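Local structure of galactokinase (6TEQ) at residues Leu68-Asp73 and Asp154-Leu159; Val234-Ala239 and Gly370-Ala375. The protein probably phosphorylates galactose at the expense of ATP, as a GHMP-family galactokinase, and binds 2-deoxy-2-fluoro-galactose. All coordinates share one frame; numbering follows the deposited sequence. Where two conformers were deposited one is given.

How the contacts relate
The two contacts lie on opposite sides of the centre of a single-chain enzyme, with centres about 36 Å apart and nearest atoms about 26 Å apart. Along the sequence they come in series: contact 1 joins strand 54-70 to the end of helix 141-156 before contact 2 pairs strand 230-236 with strand 372-378. They share neither sheet nor helix. Contact 1 is a surface contact where strand 54-70 of the larger mixed sheet meets helix 141-156, whereas contact 2 is buried within the five-stranded sheet, close to Gly136 and Gly138, which bind ADP in another structure of the protein. Contact 2 thus lies near the nucleotide site, and contact 1 away from the annotated sites.

Contact 1: residues Leu68-Asp73 and Asp154-Leu159; sequences LKPRED and DDVYGL
Pro70 packs against Val156 and Tyr157, where the end of strand 54-70 meets the end of helix 141-156. Its CB sits 3.5 Å from Tyr157 CZ, approaching the ring obliquely, while its CG and CD lie against Val156 CB. Val156 CG2 is shared: it touches Leu68 CD2 at 3.8 Å and Pro70 CB at 3.9 Å, and also rests over one face of the Tyr157 ring, offset toward the rim. Placing CG1 beside the backbone N (chi1 -58°) turns CG2 there. The far end of Tyr157 is polar. Its OH comes within 3.2 Å of Arg71 O, which lies near the ring plane at the edge, but its hydrogen bond runs to Gly124 O. With an alanine at Tyr157, Pro70 CB and Val156 CG2 would probably lose the ring they lie against, and Gly124 O its hydroxyl partner. Next to this cluster the Arg71 guanidinium grips the Asp73 carboxylate side-on and nearly in its own plane, NE to OD1 at 2.9 Å and NH1 to OD2 at 2.8 Å, both bonds almost straight. Arg71 NH2 reaches a second acid, Asp126, so the arginine is held between two carboxylates. Glu32 and Trp35 flank the apolar side chains, and Trp35 NE1 also hydrogen-bonds Asp155 OD2. Gly158, at positive phi, ends the helix with a Schellman motif: Gly158 N bonds Asp155 O and Leu159 N bonds Asp154 O. This is sheet-on-helix packing at the C-terminal end of helix 141-156, whose N-terminal end carries Ser141 and Ser142, which follow the glycine-rich loop characteristic of GHMP kinases and bind ADP in another structure of the protein.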
ATOM      1  N   LEU A  68      20.323  -9.727  -2.571  1.00 15.31           N
ATOM      2  CA  LEU A  68      20.187 -10.381  -3.884  1.00 12.44           C
ATOM      3  C   LEU A  68      21.514 -10.548  -4.592  1.00 14.42           C
ATOM      4  O   LEU A  68      22.414  -9.684  -4.439  1.00 17.35           O
ATOM      5  CB  LEU A  68      19.201  -9.549  -4.715  1.00 13.60           C
ATOM      6  CG  LEU A  68      18.849 -10.108  -6.115  1.00 15.34           C
ATOM      7  CD1 LEU A  68      17.412  -9.805  -6.479  1.00 16.45           C
ATOM      8  CD2 LEU A  68      19.804  -9.571  -7.172  1.00 18.95           C
ATOM      9  N   LYS A  69      21.607 -11.609  -5.379  1.00 16.53           N
ATOM     10  CA  LYS A  69      22.746 -11.801  -6.315  1.00 16.35           C
ATOM     11  C   LYS A  69      22.164 -12.342  -7.598  1.00 15.90           C
ATOM     12  O   LYS A  69      21.372 -13.274  -7.569  1.00 18.03           O
ATOM     13  CB  LYS A  69      23.812 -12.745  -5.751  1.00 18.03           C
ATOM     14  CG  LYS A  69      25.034 -12.864  -6.620  1.00 21.22           C
ATOM     15  CD  LYS A  69      26.087 -13.707  -5.958  1.00 22.51           C
ATOM     16  CE  LYS A  69      27.338 -13.762  -6.800  1.00 25.01           C
ATOM     17  NZ  LYS A  69      28.202 -14.808  -6.279  1.00 28.20           N
ATOM     18  N   PRO A  70      22.555 -11.783  -8.754  1.00 15.62           N
ATOM     19  CA  PRO A  70      22.035 -12.309 -10.021  1.00 18.36           C
ATOM     20  C   PRO A  70      22.692 -13.665 -10.273  1.00 17.33           C
ATOM     21  O   PRO A  70      23.760 -13.915  -9.772  1.00 18.22           O
ATOM     22  CB  PRO A  70      22.488 -11.270 -11.039  1.00 18.83           C
ATOM     23  CG  PRO A  70      23.752 -10.674 -10.423  1.00 15.84           C
ATOM     24  CD  PRO A  70      23.511 -10.668  -8.908  1.00 16.88           C
ATOM     25  N   ARG A  71      22.074 -14.422 -11.149  1.00 21.29           N
ATOM     26  CA  ARG A  71      22.603 -15.714 -11.639  1.00 18.56           C
ATOM     27  C   ARG A  71      22.835 -15.643 -13.144  1.00 23.96           C
ATOM     28  O   ARG A  71      22.171 -14.834 -13.807  1.00 23.63           O
ATOM     29  CB  ARG A  71      21.612 -16.806 -11.290  1.00 18.49           C
ATOM     30  CG  ARG A  71      21.438 -17.086  -9.795  1.00 19.40           C
ATOM     31  CD  ARG A  71      20.363 -18.135  -9.483  1.00 24.52           C
ATOM     32  NE  ARG A  71      20.793 -19.440  -9.990  1.00 24.62           N
ATOM     33  CZ  ARG A  71      21.292 -20.416  -9.280  1.00 26.07           C
ATOM     34  NH1 ARG A  71      21.674 -21.488  -9.947  1.00 28.36           N
ATOM     35  NH2 ARG A  71      21.471 -20.325  -7.952  1.00 27.79           N
ATOM     36  N   GLU A  72      23.711 -16.494 -13.694  0.50 24.50           N
ATOM     37  CA  GLU A  72      23.917 -16.583 -15.169  0.50 29.48           C
ATOM     38  C   GLU A  72      22.945 -17.611 -15.776  0.50 29.39           C
ATOM     39  O   GLU A  72      22.889 -17.700 -17.013  0.50 35.52           O
ATOM     40  CB  GLU A  72      25.363 -16.952 -15.507  0.50 28.97           C
ATOM     41  CG  GLU A  72      26.400 -15.874 -15.178  0.50 28.57           C
ATOM     42  CD  GLU A  72      27.843 -16.372 -15.321  0.50 31.72           C
ATOM     43  OE1 GLU A  72      28.006 -17.584 -15.517  0.50 28.38           O
ATOM     44  OE2 GLU A  72      28.786 -15.529 -15.135  0.50 42.54           O
ATOM     45  N   ASP A  73      22.220 -18.376 -14.951  1.00 24.13           N
ATOM     46  CA  ASP A  73      21.063 -19.175 -15.434  1.00 23.01           C
ATOM     47  C   ASP A  73      19.759 -18.434 -15.159  1.00 19.53           C
ATOM     48  O   ASP A  73      19.808 -17.289 -14.701  1.00 23.62           O
ATOM     49  CB  ASP A  73      21.083 -20.598 -14.868  1.00 22.24           C
ATOM     50  CG  ASP A  73      20.948 -20.697 -13.374  1.00 24.27           C
ATOM     51  OD1 ASP A  73      20.261 -19.803 -12.813  1.00 24.48           O
ATOM     52  OD2 ASP A  73      21.528 -21.689 -12.767  1.00 26.31           O
ATOM     53  N   ASP A 154      16.805  -4.211 -11.203  1.00 14.48           N
ATOM     54  CA  ASP A 154      17.166  -3.073 -12.068  1.00 14.67           C
ATOM     55  C   ASP A 154      18.640  -2.747 -11.854  1.00 16.83           C
ATOM     56  O   ASP A 154      19.338  -2.447 -12.821  1.00 17.95           O
ATOM     57  CB  ASP A 154      16.255  -1.889 -11.802  1.00 14.78           C
ATOM     58  CG  ASP A 154      16.697  -0.613 -12.495  1.00 12.51           C
ATOM     59  OD1 ASP A 154      16.305  -0.491 -13.684  1.00 17.80           O
ATOM     60  OD2 ASP A 154      17.541   0.123 -11.906  1.00 15.50           O
ATOM     61  N   ASP A 155      19.055  -2.699 -10.610  1.00 14.95           N
ATOM     62  CA  ASP A 155      20.439  -2.362 -10.256  1.00 14.78           C
ATOM     63  C   ASP A 155      21.376  -3.427 -10.793  1.00 14.48           C
ATOM     64  O   ASP A 155      22.312  -3.018 -11.555  1.00 17.56           O
ATOM     65  CB  ASP A 155      20.506  -2.143  -8.747  1.00 16.56           C
ATOM     66  CG  ASP A 155      21.782  -1.536  -8.231  1.00 19.57           C
ATOM     67  OD1 ASP A 155      22.805  -1.790  -8.865  1.00 26.73           O
ATOM     68  OD2 ASP A 155      21.772  -0.977  -7.148  1.00 21.13           O
ATOM     69  N   VAL A 156      21.196  -4.690 -10.426  1.00 14.42           N
ATOM     70  CA  VAL A 156      22.272  -5.701 -10.721  1.00 16.01           C
ATOM     71  C   VAL A 156      22.335  -5.892 -12.219  1.00 16.80           C
ATOM     72  O   VAL A 156      23.423  -6.284 -12.685  1.00 21.39           O
ATOM     73  CB  VAL A 156      22.170  -7.003  -9.933  1.00 15.54           C
ATOM     74  CG1 VAL A 156      22.212  -6.694  -8.431  1.00 15.07           C
ATOM     75  CG2 VAL A 156      20.909  -7.770 -10.326  1.00 16.53           C
ATOM     76  N   TYR A 157      21.194  -5.789 -12.900  1.00 15.23           N
ATOM     77  CA  TYR A 157      21.181  -5.992 -14.367  1.00 15.73           C
ATOM     78  C   TYR A 157      21.398  -4.660 -15.115  1.00 16.72           C
ATOM     79  O   TYR A 157      21.445  -4.697 -16.342  1.00 20.69           O
ATOM     80  CB  TYR A 157      19.940  -6.773 -14.773  1.00 15.04           C
ATOM     81  CG  TYR A 157      19.988  -8.226 -14.398  1.00 15.90           C
ATOM     82  CD1 TYR A 157      21.034  -9.012 -14.866  1.00 20.51           C
ATOM     83  CD2 TYR A 157      19.118  -8.785 -13.464  1.00 19.34           C
ATOM     84  CE1 TYR A 157      21.198 -10.339 -14.481  1.00 20.95           C
ATOM     85  CE2 TYR A 157      19.187 -10.151 -13.178  1.00 16.57           C
ATOM     86  CZ  TYR A 157      20.234 -10.923 -13.677  1.00 19.25           C
ATOM     87  OH  TYR A 157      20.304 -12.252 -13.391  1.00 19.93           O
ATOM     88  N   GLY A 158      21.628  -3.524 -14.420  1.00 19.32           N
ATOM     89  CA  GLY A 158      21.975  -2.238 -15.051  1.00 18.81           C
ATOM     90  C   GLY A 158      20.920  -1.762 -16.025  1.00 17.78           C
ATOM     91  O   GLY A 158      21.241  -1.311 -17.156  1.00 22.97           O
ATOM     92  N   LEU A 159      19.651  -1.866 -15.669  1.00 17.40           N
ATOM     93  CA  LEU A 159      18.574  -1.572 -16.656  1.00 17.36           C
ATOM     94  C   LEU A 159      18.421  -0.065 -16.758  1.00 16.37           C
ATOM     95  O   LEU A 159      17.916   0.355 -17.821  1.00 20.16           O
ATOM     96  CB  LEU A 159      17.253  -2.211 -16.296  1.00 18.10           C
ATOM     97  CG  LEU A 159      17.237  -3.726 -16.072  1.00 18.09           C
ATOM     98  CD1 LEU A 159      15.807  -4.187 -15.804  1.00 20.62           C
ATOM     99  CD2 LEU A 159      17.846  -4.427 -17.253  1.00 22.62           C
TER

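Contact 2: residues Val234-Ala239 and Gly370-Ala375; sequences VVDTQA and GGSIIA
The Asp236 carboxylate has its CG 4.1 Å from Ser372 OG, which comes closer to the backbone, 3.3 Å from Asp236 CA. Gln238 N reaches Asp236 OD1 from above the carboxylate plane at 2.9 Å, forming an Asx turn, while OD2 is engaged in a salt bridge with Arg402. Ser372 OG has its own partner in Ser137 O. The carbonyl of Gly371 takes two donors from a single residue: Thr237 N at 2.8 Å, tilted 34° from the carbonyl plane, and Thr237 OG1 at 2.7 Å, tilted by only 16°. Thr237 OG1 lies between its backbone N and carbonyl carbon (chi1 66°), which turns the hydroxyl onto Gly371 O; Thr237 OG1 in turn accepts from Ala239 N in an ST turn. A water fastens the loops further, accepting from Gly371 N and donating to Ala239 O. Beyond them strands 230-236 and 372-378 run antiparallel as neighbours in the five-stranded sheet. Val235 and Ile373 form the hydrogen-bonded pair, with N to O distances of 2.9 Å in both directions. Gly370 and Gly371 close the glycine-rich run that leads into strand 372-378, a GHMP kinase signature; Gly370 has backbone angles at which a CB would collide with the preceding carbonyl, and Gly371 lies near Gly138, which binds ADP in another structure of the protein. On the face shared with Asp236 and Ser372, Val234 and Ile374 lie side by side, their CG2 methyls 3.9 Å apart. On the other face Val235 CB meets Ile373 CG1. Helix 345-356 covers Ile373 through Leu347 and Ala350, and Ile389 of helix 382-396 rests on Val235.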
ATOM      1  N   VAL A 234      -0.985   4.172  14.095  1.00 13.55           N
ATOM      2  CA  VAL A 234      -1.336   3.082  13.165  1.00 13.49           C
ATOM      3  C   VAL A 234      -1.542   1.809  13.994  1.00 11.85           C
ATOM      4  O   VAL A 234      -0.637   1.508  14.781  1.00 11.82           O
ATOM      5  CB  VAL A 234      -0.251   2.898  12.106  1.00 14.53           C
ATOM      6  CG1 VAL A 234      -0.582   1.673  11.229  1.00 14.41           C
ATOM      7  CG2 VAL A 234      -0.082   4.152  11.314  1.00 14.02           C
ATOM      8  N   VAL A 235      -2.724   1.186  13.881  1.00 11.32           N
ATOM      9  CA  VAL A 235      -3.034  -0.010  14.661  1.00 13.21           C
ATOM     10  C   VAL A 235      -3.429  -1.087  13.689  1.00 12.18           C
ATOM     11  O   VAL A 235      -4.430  -0.933  12.972  1.00 12.08           O
ATOM     12  CB  VAL A 235      -4.144   0.251  15.711  1.00 13.26           C
ATOM     13  CG1 VAL A 235      -4.560  -1.069  16.379  1.00 13.67           C
ATOM     14  CG2 VAL A 235      -3.701   1.293  16.710  1.00 14.27           C
ATOM     15  N   ASP A 236      -2.668  -2.145  13.665  1.00 12.84           N
ATOM     16  CA  ASP A 236      -3.013  -3.378  12.950  1.00 12.79           C
ATOM     17  C   ASP A 236      -3.992  -4.174  13.803  1.00 13.62           C
ATOM     18  O   ASP A 236      -3.676  -4.594  14.928  1.00 13.65           O
ATOM     19  CB  ASP A 236      -1.737  -4.149  12.664  1.00 13.93           C
ATOM     20  CG  ASP A 236      -1.939  -5.536  12.063  1.00 14.96           C
ATOM     21  OD1 ASP A 236      -3.064  -5.874  11.672  1.00 17.17           O
ATOM     22  OD2 ASP A 236      -0.945  -6.242  12.009  1.00 19.29           O
ATOM     23  N   THR A 237      -5.222  -4.307  13.349  1.00 15.49           N
ATOM     24  CA  THR A 237      -6.263  -5.010  14.126  1.00 15.17           C
ATOM     25  C   THR A 237      -5.896  -6.473  14.337  1.00 13.09           C
ATOM     26  O   THR A 237      -6.402  -7.031  15.296  1.00 15.79           O
ATOM     27  CB  THR A 237      -7.656  -4.956  13.501  1.00 15.49           C
ATOM     28  OG1 THR A 237      -7.676  -5.676  12.252  1.00 14.95           O
ATOM     29  CG2 THR A 237      -8.080  -3.501  13.362  1.00 16.18           C
ATOM     30  N   GLN A 238      -5.060  -7.045  13.495  1.00 13.62           N
ATOM     31  CA  GLN A 238      -4.822  -8.510  13.495  1.00 14.69           C
ATOM     32  C   GLN A 238      -6.147  -9.280  13.353  1.00 18.60           C
ATOM     33  O   GLN A 238      -6.190 -10.466  13.785  1.00 19.84           O
ATOM     34  CB  GLN A 238      -4.007  -8.898  14.728  1.00 15.69           C
ATOM     35  CG  GLN A 238      -2.688  -8.158  14.779  1.00 15.80           C
ATOM     36  CD  GLN A 238      -1.666  -8.877  15.618  1.00 19.60           C
ATOM     37  OE1 GLN A 238      -1.561  -8.716  16.833  1.00 23.08           O
ATOM     38  NE2 GLN A 238      -1.033  -9.823  14.948  1.00 20.89           N
ATOM     39  N   ALA A 239      -7.189  -8.666  12.758  1.00 18.82           N
ATOM     40  CA  ALA A 239      -8.479  -9.358  12.557  1.00 20.55           C
ATOM     41  C   ALA A 239      -8.181 -10.424  11.530  1.00 25.54           C
ATOM     42  O   ALA A 239      -7.406 -10.148  10.568  1.00 26.79           O
ATOM     43  CB  ALA A 239      -9.559  -8.480  12.039  1.00 21.45           C
ATOM     44  N   GLY A 370     -10.309  -6.054   6.956  1.00 15.96           N
ATOM     45  CA  GLY A 370      -9.312  -6.400   7.955  1.00 14.56           C
ATOM     46  C   GLY A 370      -8.209  -5.388   7.922  1.00 13.20           C
ATOM     47  O   GLY A 370      -8.405  -4.339   7.268  1.00 13.84           O
ATOM     48  N   GLY A 371      -7.108  -5.686   8.611  1.00 12.54           N
ATOM     49  CA  GLY A 371      -5.902  -4.875   8.523  1.00 14.01           C
ATOM     50  C   GLY A 371      -5.911  -3.762   9.532  1.00 11.78           C
ATOM     51  O   GLY A 371      -6.217  -3.985  10.700  1.00 13.34           O
ATOM     52  N   SER A 372      -5.507  -2.581   9.072  1.00 11.79           N
ATOM     53  CA  SER A 372      -5.120  -1.501  10.009  1.00 10.76           C
ATOM     54  C   SER A 372      -6.044  -0.288   9.935  1.00  9.66           C
ATOM     55  O   SER A 372      -6.647   0.008   8.868  1.00 11.40           O
ATOM     56  CB  SER A 372      -3.686  -1.065   9.820  1.00 11.96           C
ATOM     57  OG  SER A 372      -2.774  -2.136   9.880  1.00 12.38           O
ATOM     58  N   ILE A 373      -6.061   0.438  11.037  1.00  9.84           N
ATOM     59  CA  ILE A 373      -6.599   1.794  11.116  1.00 10.50           C
ATOM     60  C   ILE A 373      -5.457   2.754  11.325  1.00  9.90           C
ATOM     61  O   ILE A 373      -4.390   2.419  11.842  1.00 11.92           O
ATOM     62  CB  ILE A 373      -7.717   1.946  12.184  1.00 10.87           C
ATOM     63  CG1 ILE A 373      -7.207   1.945  13.626  1.00 12.23           C
ATOM     64  CG2 ILE A 373      -8.818   0.962  11.985  1.00 12.93           C
ATOM     65  CD1 ILE A 373      -8.002   2.839  14.463  1.00 14.07           C
ATOM     66  N   ILE A 374      -5.747   4.002  11.015  1.00 10.07           N
ATOM     67  CA  ILE A 374      -4.883   5.142  11.306  1.00  9.87           C
ATOM     68  C   ILE A 374      -5.727   6.208  11.983  1.00 11.27           C
ATOM     69  O   ILE A 374      -6.928   6.297  11.799  1.00 11.05           O
ATOM     70  CB  ILE A 374      -4.195   5.654  10.046  1.00 11.39           C
ATOM     71  CG1 ILE A 374      -5.174   6.352   9.123  1.00 12.65           C
ATOM     72  CG2 ILE A 374      -3.423   4.515   9.378  1.00 11.50           C
ATOM     73  CD1 ILE A 374      -4.583   6.888   7.844  1.00 12.20           C
ATOM     74  N   ALA A 375      -5.044   7.017  12.762  1.00 10.31           N
ATOM     75  CA  ALA A 375      -5.661   8.146  13.449  1.00 11.20           C
ATOM     76  C   ALA A 375      -4.675   9.287  13.568  1.00 11.21           C
ATOM     77  O   ALA A 375      -3.486   9.082  13.962  1.00 12.78           O
ATOM     78  CB  ALA A 375      -6.154   7.690  14.820  1.00 12.46           C
TER
HETATM   79  O   HOH W   1      -6.005  -7.865  10.002  1.00 32.03           O